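Local coordinates for protein adenine phosphoribosyltransferase (Leishmania donovani, PDB 1QB7) that probably catalyses the formation of AMP and diphosphate from adenine and 5-phospho-alpha-D-ribose 1-diphosphate in purine salvage, working as a homodimer, at residues S34-V38 with P39-D43; R66-S69 with P70-H74; H187-N191 with S192-D196; R223-C227 with G228-A232. All coordinates share one frame; numbering follows the deposited sequence.

Overall arrangement
The four contacts follow one another along the chain, each confined to about ten consecutive residues. Interactions 2 and 3, centres about 24 Å apart, both span the end of a helix and the loop that leads into the large mixed sheet: helix 51-67 into strand 74-78, and helix 182-192 into strand 199-201. Interaction 1, across the chain's centre from interaction 2 (centres about 34 Å apart), belongs to the small hairpin of strands 28-29 and 41-42 that borders the adenine. Interaction 4 is far from interaction 3, centres about 49 Å apart, but touches interaction 1, where Arg223 packs on Ser34 and Pro35. Interactions 1 and 4 both meet the second subunit, which places the adenine pocket close to the dimer interface.

Interaction 1: S34-V38 with P39-D43; sequences SPRNV and PRFAD. With ADE (adenine), chain C.
The adenine pocket has Phe41 as one wall, its ring held between Pro35 and the bound base. On one face Pro35 makes a CH-pi contact: CD stands 4.1 Å from the centroid of the Phe41 ring and only 7° off its normal, so it lies over the middle. The opposite face belongs to adenine, whose N6 approaches Phe41 CD2 to 3.7 Å and is displaced toward the rim. With CG anti to the backbone N (chi1 -178°), the Phe41 ring extends back toward Pro35. Val38 CG2 meets it near the ring plane, 3.9 Å from Phe41 CB. Residues 41-42 form one strand of the short hairpin with strand 28-29, and Phe41 is bonded through its backbone to Tyr29. The same strand reads the base: Ala42 N donates to adenine N1 over 3.2 Å at 164°, and Ala42 O accepts from adenine N6, also at 3.2 Å. Arg81 supplies a further bond to adenine. Ahead of the strand, Ser34 OG accepts from Arg36 N at 3.1 Å, an ST turn that shapes the loop beside the ring. From that turn the extended Arg36 chain reaches the five-membered ring of the base, with NE 3.8 Å from adenine C8 and N9 over one guanidinium face, toward its rim. Asp104 and Ala107 of the second subunit pack on Pro35 and Phe41 respectively.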
loop_
_atom_site.group_PDB
_atom_site.type_symbol
_atom_site.label_atom_id
_atom_site.label_comp_id
_atom_site.label_asym_id
_atom_site.label_seq_id
_atom_site.Cartn_x
_atom_site.Cartn_y
_atom_site.Cartn_z
ATOM N N SER A 34 20.181 -3.603 -1.281
ATOM C CA SER A 34 18.761 -3.909 -1.480
ATOM C C SER A 34 18.309 -5.137 -0.681
ATOM O O SER A 34 19.130 -5.836 -0.073
ATOM C CB SER A 34 18.458 -4.097 -2.976
ATOM O OG SER A 34 18.310 -5.464 -3.317
ATOM N N PRO A 35 16.988 -5.399 -0.652
ATOM C CA PRO A 35 16.431 -6.541 0.080
ATOM C C PRO A 35 16.294 -7.813 -0.751
ATOM O O PRO A 35 15.967 -8.875 -0.221
ATOM C CB PRO A 35 15.057 -6.020 0.484
ATOM C CG PRO A 35 14.644 -5.257 -0.740
ATOM C CD PRO A 35 15.908 -4.496 -1.108
ATOM N N ARG A 36 16.534 -7.703 -2.053
ATOM C CA ARG A 36 16.398 -8.841 -2.954
ATOM C C ARG A 36 17.676 -9.083 -3.742
ATOM O O ARG A 36 18.462 -8.160 -3.971
ATOM C CB ARG A 36 15.240 -8.582 -3.917
ATOM C CG ARG A 36 14.288 -9.743 -4.102
ATOM C CD ARG A 36 13.221 -9.373 -5.119
ATOM N NE ARG A 36 12.255 -10.444 -5.354
ATOM C CZ ARG A 36 12.538 -11.594 -5.963
ATOM N NH1 ARG A 36 13.768 -11.838 -6.402
ATOM N NH2 ARG A 36 11.582 -12.495 -6.150
ATOM N N ASN A 37 17.878 -10.324 -4.168
ATOM C CA ASN A 37 19.066 -10.660 -4.932
ATOM C C ASN A 37 18.830 -10.592 -6.438
ATOM O O ASN A 37 18.698 -11.610 -7.114
ATOM C CB ASN A 37 19.615 -12.034 -4.528
ATOM C CG ASN A 37 20.943 -12.365 -5.211
ATOM O OD1 ASN A 37 21.208 -13.520 -5.539
ATOM N ND2 ASN A 37 21.774 -11.347 -5.431
ATOM N N VAL A 38 18.709 -9.371 -6.937
ATOM C CA VAL A 38 18.533 -9.109 -8.359
ATOM C C VAL A 38 19.608 -8.078 -8.688
ATOM O O VAL A 38 20.049 -7.331 -7.812
ATOM C CB VAL A 38 17.113 -8.559 -8.706
ATOM C CG1 VAL A 38 16.063 -9.639 -8.492
ATOM C CG2 VAL A 38 16.784 -7.330 -7.875
ATOM N N PRO A 39 20.087 -8.058 -9.935
ATOM C CA PRO A 39 21.122 -7.099 -10.327
ATOM C C PRO A 39 20.782 -5.652 -9.974
ATOM O O PRO A 39 21.584 -4.949 -9.358
ATOM C CB PRO A 39 21.198 -7.296 -11.834
ATOM C CG PRO A 39 20.910 -8.750 -11.975
ATOM C CD PRO A 39 19.726 -8.927 -11.067
ATOM N N ARG A 40 19.587 -5.216 -10.358
ATOM C CA ARG A 40 19.156 -3.853 -10.096
ATOM C C ARG A 40 17.721 -3.829 -9.570
ATOM O O ARG A 40 16.762 -4.068 -10.308
ATOM C CB ARG A 40 19.278 -3.006 -11.371
ATOM C CG ARG A 40 20.663 -3.064 -12.034
ATOM C CD ARG A 40 20.764 -2.148 -13.239
ATOM N NE ARG A 40 19.646 -2.335 -14.156
ATOM C CZ ARG A 40 19.367 -1.536 -15.184
ATOM N NH1 ARG A 40 20.148 -0.497 -15.461
ATOM N NH2 ARG A 40 18.316 -1.790 -15.952
ATOM N N PHE A 41 17.591 -3.574 -8.272
ATOM C CA PHE A 41 16.290 -3.509 -7.616
ATOM C C PHE A 41 15.742 -2.088 -7.758
ATOM O O PHE A 41 16.282 -1.161 -7.156
ATOM C CB PHE A 41 16.445 -3.884 -6.136
ATOM C CG PHE A 41 15.151 -3.891 -5.370
ATOM C CD1 PHE A 41 14.687 -2.734 -4.740
ATOM C CD2 PHE A 41 14.391 -5.048 -5.275
ATOM C CE1 PHE A 41 13.491 -2.734 -4.031
ATOM C CE2 PHE A 41 13.193 -5.055 -4.567
ATOM C CZ PHE A 41 12.746 -3.891 -3.945
ATOM N N ALA A 42 14.696 -1.915 -8.568
ATOM C CA ALA A 42 14.095 -0.598 -8.785
ATOM C C ALA A 42 13.209 -0.199 -7.607
ATOM O O ALA A 42 12.113 -0.724 -7.441
ATOM C CB ALA A 42 13.302 -0.584 -10.074
ATOM N N ASP A 43 13.692 0.753 -6.817
ATOM C CA ASP A 43 13.006 1.231 -5.619
ATOM C C ASP A 43 11.733 2.066 -5.864
ATOM O O ASP A 43 11.790 3.170 -6.415
ATOM C CB ASP A 43 14.016 2.012 -4.773
ATOM C CG ASP A 43 13.488 2.382 -3.401
ATOM O OD1 ASP A 43 12.451 1.849 -2.964
ATOM O OD2 ASP A 43 14.136 3.223 -2.754
HETATM N N9 ADE C . 11.905 -8.325 -8.981
HETATM C C8 ADE C . 11.012 -8.037 -8.022
HETATM N N7 ADE C . 11.006 -6.748 -7.665
HETATM C C5 ADE C . 11.971 -6.187 -8.465
HETATM C C6 ADE C . 12.461 -4.882 -8.589
HETATM N N6 ADE C . 11.989 -3.880 -7.851
HETATM N N1 ADE C . 13.445 -4.682 -9.507
HETATM C C2 ADE C . 13.898 -5.709 -10.234
HETATM N N3 ADE C . 13.506 -6.988 -10.195
HETATM C C4 ADE C . 12.531 -7.147 -9.277
#

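Interaction 2: R66-S69 with P70-H74; sequences RAMS and PAPTH
Between Ser69 and Pro70 the peptide is cis, bringing their CA atoms to 2.9 Å, and the chain doubles back so that Met68 CA and Ala71 CA are 5.1 Å apart. The backbone angles of Ser69 and Pro70, both extended, match a type VIb turn, a class that needs no bond across its mouth; accordingly Met68 O and Ala71 N remain 3.5 Å apart without one. The Ala71 methyl comes close to the same carbonyl, its CB 3.8 Å from Met68 O. Inside the bend lies the Met68 side chain. Its CG is anti to the backbone N (chi1 -163°), passing 3.9 Å from Pro70 O, and the thioether then crosses the Pro72 ring at about a right angle, with Met68 SD 4.1 Å from Pro72 CG. This sulfur-to-ring touch is the apolar link between the two limbs of the turn. Met68 also packs on Val169 and Glu170 of strand 167-173, while Pro72 rests on Val142 of strand 140-145, so both partners bear on the sheet. Ser69 and Pro70 make up the exposed tip. Farther along, Thr73 OG1 and His74 ND1 share a hydrogen bond of 2.7 Å, and Thr73 OG1 has a second partner in Arg140 N, tying the chain to the neighbouring strand just as it straightens. A cis-proline turn here serves as the connection from helix 51-67 to the parallel strand 74-78, one helix-to-strand step of the alpha/beta fold of type I phosphoribosyltransferases.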
loop_
_atom_site.group_PDB
_atom_site.type_symbol
_atom_site.label_atom_id
_atom_site.label_comp_id
_atom_site.label_asym_id
_atom_site.label_seq_id
_atom_site.Cartn_x
_atom_site.Cartn_y
_atom_site.Cartn_z
ATOM N N ARG A 66 -10.662 7.058 -17.875
ATOM C CA ARG A 66 -11.845 7.900 -18.097
ATOM C C ARG A 66 -12.188 7.900 -19.584
ATOM O O ARG A 66 -13.356 7.988 -19.967
ATOM C CB ARG A 66 -11.601 9.340 -17.630
ATOM C CG ARG A 66 -11.773 9.534 -16.139
ATOM C CD ARG A 66 -11.696 11.001 -15.728
ATOM N NE ARG A 66 -11.953 11.156 -14.294
ATOM C CZ ARG A 66 -11.391 12.080 -13.516
ATOM N NH1 ARG A 66 -10.537 12.954 -14.031
ATOM N NH2 ARG A 66 -11.642 12.100 -12.210
ATOM N N ALA A 67 -11.153 7.787 -20.413
ATOM C CA ALA A 67 -11.302 7.760 -21.859
ATOM C C ALA A 67 -11.630 6.355 -22.367
ATOM O O ALA A 67 -12.119 6.186 -23.486
ATOM C CB ALA A 67 -10.024 8.267 -22.520
ATOM N N MET A 68 -11.391 5.352 -21.530
ATOM C CA MET A 68 -11.628 3.962 -21.905
ATOM C C MET A 68 -13.100 3.565 -22.014
ATOM O O MET A 68 -13.941 4.013 -21.228
ATOM C CB MET A 68 -10.904 3.040 -20.925
ATOM C CG MET A 68 -10.731 1.621 -21.406
ATOM S SD MET A 68 -9.615 0.705 -20.340
ATOM C CE MET A 68 -8.026 1.298 -20.870
ATOM N N SER A 69 -13.394 2.704 -22.986
ATOM C CA SER A 69 -14.753 2.224 -23.211
ATOM C C SER A 69 -14.764 0.766 -23.694
ATOM O O SER A 69 -14.108 0.426 -24.683
ATOM C CB SER A 69 -15.471 3.123 -24.221
ATOM O OG SER A 69 -16.843 2.774 -24.316
ATOM N N PRO A 70 -15.439 -0.131 -22.945
ATOM C CA PRO A 70 -16.163 0.170 -21.702
ATOM C C PRO A 70 -15.192 0.449 -20.551
ATOM O O PRO A 70 -14.091 -0.112 -20.498
ATOM C CB PRO A 70 -16.987 -1.099 -21.472
ATOM C CG PRO A 70 -16.110 -2.178 -22.039
ATOM C CD PRO A 70 -15.607 -1.548 -23.321
ATOM N N ALA A 71 -15.598 1.345 -19.656
ATOM C CA ALA A 71 -14.780 1.741 -18.515
ATOM C C ALA A 71 -14.574 0.645 -17.462
ATOM O O ALA A 71 -15.427 -0.230 -17.275
ATOM C CB ALA A 71 -15.375 2.981 -17.869
ATOM N N PRO A 72 -13.413 0.664 -16.783
ATOM C CA PRO A 72 -13.104 -0.327 -15.745
ATOM C C PRO A 72 -14.075 -0.158 -14.572
ATOM O O PRO A 72 -14.553 0.945 -14.308
ATOM C CB PRO A 72 -11.680 0.048 -15.329
ATOM C CG PRO A 72 -11.119 0.700 -16.557
ATOM C CD PRO A 72 -12.262 1.551 -17.022
ATOM N N THR A 73 -14.372 -1.254 -13.887
ATOM C CA THR A 73 -15.282 -1.223 -12.749
ATOM C C THR A 73 -14.526 -1.355 -11.435
ATOM O O THR A 73 -15.029 -0.966 -10.382
ATOM C CB THR A 73 -16.327 -2.366 -12.830
ATOM O OG1 THR A 73 -15.667 -3.634 -12.785
ATOM C CG2 THR A 73 -17.125 -2.276 -14.119
ATOM N N HIS A 74 -13.306 -1.890 -11.506
ATOM C CA HIS A 74 -12.480 -2.115 -10.316
ATOM C C HIS A 74 -10.983 -1.996 -10.612
ATOM O O HIS A 74 -10.533 -2.253 -11.731
ATOM C CB HIS A 74 -12.673 -3.553 -9.781
ATOM C CG HIS A 74 -14.069 -3.891 -9.346
ATOM N ND1 HIS A 74 -15.067 -4.234 -10.232
ATOM C CD2 HIS A 74 -14.610 -4.009 -8.109
ATOM C CE1 HIS A 74 -16.160 -4.547 -9.561
ATOM N NE2 HIS A 74 -15.909 -4.419 -8.271
#

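Interaction 3: H187-N191 with S192-D196; sequences HSTAN and SRYKD
His187 and Tyr194 meet where helix 182-192 ends irregularly: Ala190, Asn191 and Ser192 all take left-handed helical backbone angles, and a type I beta turn from Ser192 to Lys195 follows. The close-packed side begins at the imidazole, where Tyr194 O lies in the ring plane at the edge, 3.1 Å from His187 CD2. The same ring is fixed by His187 NE2, which bonds to Ile197 O. Nearby, His187 O takes a CA-H...O contact from Ser192 CA at 3.4 Å. Despite the reversal of hand, Ser192 N still bonds to Ser188 O at 3.1 Å, approaching from above the carbonyl plane, 65° out of it, which fits the irregular backbone. Thr189 CG2 touches the edge of the Tyr194 ring, which also packs on Leu155 and Leu158 of helix 152-163. Arg193 packs its CG over a face of that ring, and its CD comes within 3.4 Å of Ala190 CB; a weak bond from Arg193 N to Ala190 O accompanies this contact. Its guanidinium then forms a salt bridge with Glu162, so the charged tip also faces that helix. The solvent side is looser: Asn191 turns its amide away from the turn, and the Lys195 chain runs out extended and exposed. Inside the bend a water bridges the two limbs, donating to Thr189 O at 2.7 Å and accepting from Tyr194 N at 2.8 Å.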
loop_
_atom_site.group_PDB
_atom_site.type_symbol
_atom_site.label_atom_id
_atom_site.label_comp_id
_atom_site.label_asym_id
_atom_site.label_seq_id
_atom_site.Cartn_x
_atom_site.Cartn_y
_atom_site.Cartn_z
ATOM N N HIS A 187 1.487 -15.217 -21.930
ATOM C CA HIS A 187 0.772 -15.287 -23.200
ATOM C C HIS A 187 0.837 -16.625 -23.927
ATOM O O HIS A 187 0.087 -16.843 -24.875
ATOM C CB HIS A 187 1.267 -14.202 -24.148
ATOM C CG HIS A 187 0.767 -12.838 -23.810
ATOM N ND1 HIS A 187 1.450 -11.694 -24.162
ATOM C CD2 HIS A 187 -0.350 -12.435 -23.168
ATOM C CE1 HIS A 187 0.768 -10.640 -23.746
ATOM N NE2 HIS A 187 -0.327 -11.062 -23.142
ATOM N N SER A 188 1.733 -17.511 -23.505
ATOM C CA SER A 188 1.868 -18.814 -24.158
ATOM C C SER A 188 1.531 -19.999 -23.253
ATOM O O SER A 188 1.176 -21.079 -23.739
ATOM C CB SER A 188 3.284 -18.993 -24.705
ATOM O OG SER A 188 4.231 -19.032 -23.650
ATOM N N THR A 189 1.652 -19.796 -21.943
ATOM C CA THR A 189 1.380 -20.853 -20.978
ATOM C C THR A 189 -0.028 -21.423 -21.124
ATOM O O THR A 189 -0.970 -20.702 -21.460
ATOM C CB THR A 189 1.601 -20.370 -19.527
ATOM O OG1 THR A 189 1.642 -21.503 -18.653
ATOM C CG2 THR A 189 0.479 -19.436 -19.082
ATOM N N ALA A 190 -0.147 -22.732 -20.918
ATOM C CA ALA A 190 -1.425 -23.424 -21.009
ATOM C C ALA A 190 -2.140 -23.169 -22.338
ATOM O O ALA A 190 -3.288 -22.709 -22.361
ATOM C CB ALA A 190 -2.310 -23.023 -19.841
ATOM N N ASN A 191 -1.448 -23.456 -23.439
ATOM C CA ASN A 191 -1.992 -23.271 -24.786
ATOM C C ASN A 191 -2.495 -21.870 -25.113
ATOM O O ASN A 191 -3.576 -21.715 -25.685
ATOM C CB ASN A 191 -3.107 -24.281 -25.061
ATOM C CG ASN A 191 -2.576 -25.639 -25.424
ATOM O OD1 ASN A 191 -2.046 -25.836 -26.518
ATOM N ND2 ASN A 191 -2.705 -26.587 -24.505
ATOM N N SER A 192 -1.712 -20.857 -24.751
ATOM C CA SER A 192 -2.066 -19.463 -25.019
ATOM C C SER A 192 -3.435 -19.070 -24.461
ATOM O O SER A 192 -4.180 -18.332 -25.101
ATOM C CB SER A 192 -2.040 -19.197 -26.531
ATOM O OG SER A 192 -0.783 -19.534 -27.090
ATOM N N ARG A 193 -3.767 -19.550 -23.268
ATOM C CA ARG A 193 -5.063 -19.230 -22.681
ATOM C C ARG A 193 -5.196 -17.776 -22.241
ATOM O O ARG A 193 -6.307 -17.255 -22.141
ATOM C CB ARG A 193 -5.393 -20.174 -21.524
ATOM C CG ARG A 193 -4.411 -20.154 -20.380
ATOM C CD ARG A 193 -4.959 -20.948 -19.207
ATOM N NE ARG A 193 -6.250 -20.432 -18.752
ATOM C CZ ARG A 193 -7.102 -21.114 -17.992
ATOM N NH1 ARG A 193 -6.803 -22.346 -17.599
ATOM N NH2 ARG A 193 -8.247 -20.560 -17.616
ATOM N N TYR A 194 -4.063 -17.125 -21.993
ATOM C CA TYR A 194 -4.055 -15.723 -21.580
ATOM C C TYR A 194 -3.501 -14.815 -22.679
ATOM O O TYR A 194 -3.150 -13.662 -22.425
ATOM C CB TYR A 194 -3.245 -15.556 -20.295
ATOM C CG TYR A 194 -3.813 -16.320 -19.119
ATOM C CD1 TYR A 194 -5.091 -16.036 -18.626
ATOM C CD2 TYR A 194 -3.075 -17.327 -18.493
ATOM C CE1 TYR A 194 -5.619 -16.736 -17.542
ATOM C CE2 TYR A 194 -3.594 -18.031 -17.409
ATOM C CZ TYR A 194 -4.866 -17.729 -16.939
ATOM O OH TYR A 194 -5.378 -18.423 -15.868
ATOM N N LYS A 195 -3.471 -15.342 -23.903
ATOM C CA LYS A 195 -2.976 -14.635 -25.078
ATOM C C LYS A 195 -3.604 -13.262 -25.261
ATOM O O LYS A 195 -2.942 -12.337 -25.719
ATOM C CB LYS A 195 -3.236 -15.471 -26.335
ATOM C CG LYS A 195 -2.788 -14.822 -27.636
ATOM C CD LYS A 195 -3.314 -15.579 -28.854
ATOM C CE LYS A 195 -2.994 -14.838 -30.150
ATOM N NZ LYS A 195 -3.557 -15.524 -31.351
ATOM N N ASP A 196 -4.874 -13.132 -24.888
ATOM C CA ASP A 196 -5.594 -11.873 -25.036
ATOM C C ASP A 196 -5.451 -10.886 -23.885
ATOM O O ASP A 196 -6.057 -9.814 -23.919
ATOM C CB ASP A 196 -7.080 -12.131 -25.327
ATOM C CG ASP A 196 -7.305 -12.838 -26.660
ATOM O OD1 ASP A 196 -6.627 -12.482 -27.652
ATOM O OD2 ASP A 196 -8.157 -13.751 -26.714
HETATM O O HOH W 1 -1.446 -18.194 -22.212
#

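Interaction 4: R223-C227 with G228-A232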
loop_
_atom_site.group_PDB
_atom_site.type_symbol
_atom_site.label_atom_id
_atom_site.label_comp_id
_atom_site.label_asym_id
_atom_site.label_seq_id
_atom_site.Cartn_x
_atom_site.Cartn_y
_atom_site.Cartn_z
ATOM N N ARG A 223 24.380 -2.136 5.859
ATOM C CA ARG A 223 23.252 -1.598 5.104
ATOM C C ARG A 223 22.190 -1.009 6.031
ATOM O O ARG A 223 21.536 -0.023 5.692
ATOM C CB ARG A 223 22.613 -2.662 4.206
ATOM C CG ARG A 223 21.526 -2.081 3.300
ATOM C CD ARG A 223 20.927 -3.103 2.355
ATOM N NE ARG A 223 19.845 -3.895 2.936
ATOM C CZ ARG A 223 18.548 -3.626 2.785
ATOM N NH1 ARG A 223 18.153 -2.550 2.111
ATOM N NH2 ARG A 223 17.637 -4.419 3.337
ATOM N N VAL A 224 22.044 -1.605 7.213
ATOM C CA VAL A 224 21.050 -1.165 8.195
ATOM C C VAL A 224 21.691 -0.652 9.493
ATOM O O VAL A 224 22.560 -1.303 10.077
ATOM C CB VAL A 224 20.063 -2.317 8.537
ATOM C CG1 VAL A 224 18.948 -1.821 9.446
ATOM C CG2 VAL A 224 19.490 -2.917 7.266
ATOM N N LEU A 225 21.259 0.535 9.914
ATOM C CA LEU A 225 21.740 1.177 11.132
ATOM C C LEU A 225 20.572 1.303 12.109
ATOM O O LEU A 225 19.424 1.438 11.689
ATOM C CB LEU A 225 22.273 2.579 10.817
ATOM C CG LEU A 225 23.383 2.762 9.779
ATOM C CD1 LEU A 225 22.816 2.737 8.354
ATOM C CD2 LEU A 225 24.049 4.103 10.043
ATOM N N SER A 226 20.852 1.247 13.408
ATOM C CA SER A 226 19.785 1.394 14.401
ATOM C C SER A 226 19.517 2.878 14.635
ATOM O O SER A 226 20.375 3.709 14.337
ATOM C CB SER A 226 20.172 0.731 15.719
ATOM O OG SER A 226 21.315 1.367 16.262
ATOM N N CYS A 227 18.339 3.216 15.154
ATOM C CA CYS A 227 18.022 4.616 15.422
ATOM C C CYS A 227 19.051 5.208 16.375
ATOM O O CYS A 227 19.480 6.338 16.191
ATOM C CB CYS A 227 16.627 4.788 16.028
ATOM S SG CYS A 227 15.892 3.352 16.803
ATOM N N GLY A 228 19.433 4.434 17.390
ATOM C CA GLY A 228 20.420 4.886 18.354
ATOM C C GLY A 228 21.729 5.264 17.681
ATOM O O GLY A 228 22.359 6.257 18.042
ATOM N N ASP A 229 22.149 4.470 16.701
ATOM C CA ASP A 229 23.376 4.754 15.975
ATOM C C ASP A 229 23.233 6.056 15.190
ATOM O O ASP A 229 24.114 6.906 15.244
ATOM C CB ASP A 229 23.732 3.600 15.027
ATOM C CG ASP A 229 24.254 2.359 15.766
ATOM O OD1 ASP A 229 24.539 2.440 16.981
ATOM O OD2 ASP A 229 24.384 1.289 15.130
ATOM N N VAL A 230 22.102 6.236 14.506
ATOM C CA VAL A 230 21.873 7.451 13.724
ATOM C C VAL A 230 21.761 8.683 14.631
ATOM O O VAL A 230 22.258 9.758 14.288
ATOM C CB VAL A 230 20.620 7.322 12.811
ATOM C CG1 VAL A 230 20.475 8.554 11.931
ATOM C CG2 VAL A 230 20.736 6.085 11.927
ATOM N N LEU A 231 21.138 8.518 15.800
ATOM C CA LEU A 231 20.984 9.616 16.761
ATOM C C LEU A 231 22.340 10.157 17.216
ATOM O O LEU A 231 22.509 11.359 17.415
ATOM C CB LEU A 231 20.198 9.151 17.990
ATOM C CG LEU A 231 18.684 9.341 18.051
ATOM C CD1 LEU A 231 18.160 8.677 19.309
ATOM C CD2 LEU A 231 18.323 10.822 18.052
ATOM N N ALA A 232 23.300 9.257 17.384
ATOM C CA ALA A 232 24.637 9.628 17.818
ATOM C C ALA A 232 25.373 10.495 16.797
ATOM O O ALA A 232 26.352 11.165 17.134
ATOM C CB ALA A 232 25.444 8.367 18.107
HETATM O O HOH W 2 24.207 -1.425 12.935
#
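Ser226 is the N-cap of helix 227-231: its OG accepts from Asp229 N at 3.2 Å with an N-H...O angle of 152°. A chi1 of 63° sets OG between the backbone N and the carbonyl carbon, turned in over the first helical turn. The reciprocal half of a capping box is not made, because Asp229 OD2 stays 3.9 Å from Ser226 N, a buried amide with no partner in the model. Main-chain bonds carry the helix onward, Val230 N to Ser226 O at 3.1 Å and Leu231 N to Cys227 O at 2.8 Å. An apolar touch, Leu225 CB to Val230 CG2 at 4.0 Å, joins strand to helix through side chains. The second subunit helps position this unit. Residues Val224 to Ser226 pair with one of its strands in a parallel ladder, so a sheet continues across the dimer interface, and Glu114 of that subunit accepts from Gly228 N. Arg223 is held there too, by carbonyls of Ala103 and Asn106 of the second subunit. Strand and helix are also linked, weakly, by a water that donates to Val224 O at 3.3 Å and to Asp229 OD2 at 3.5 Å.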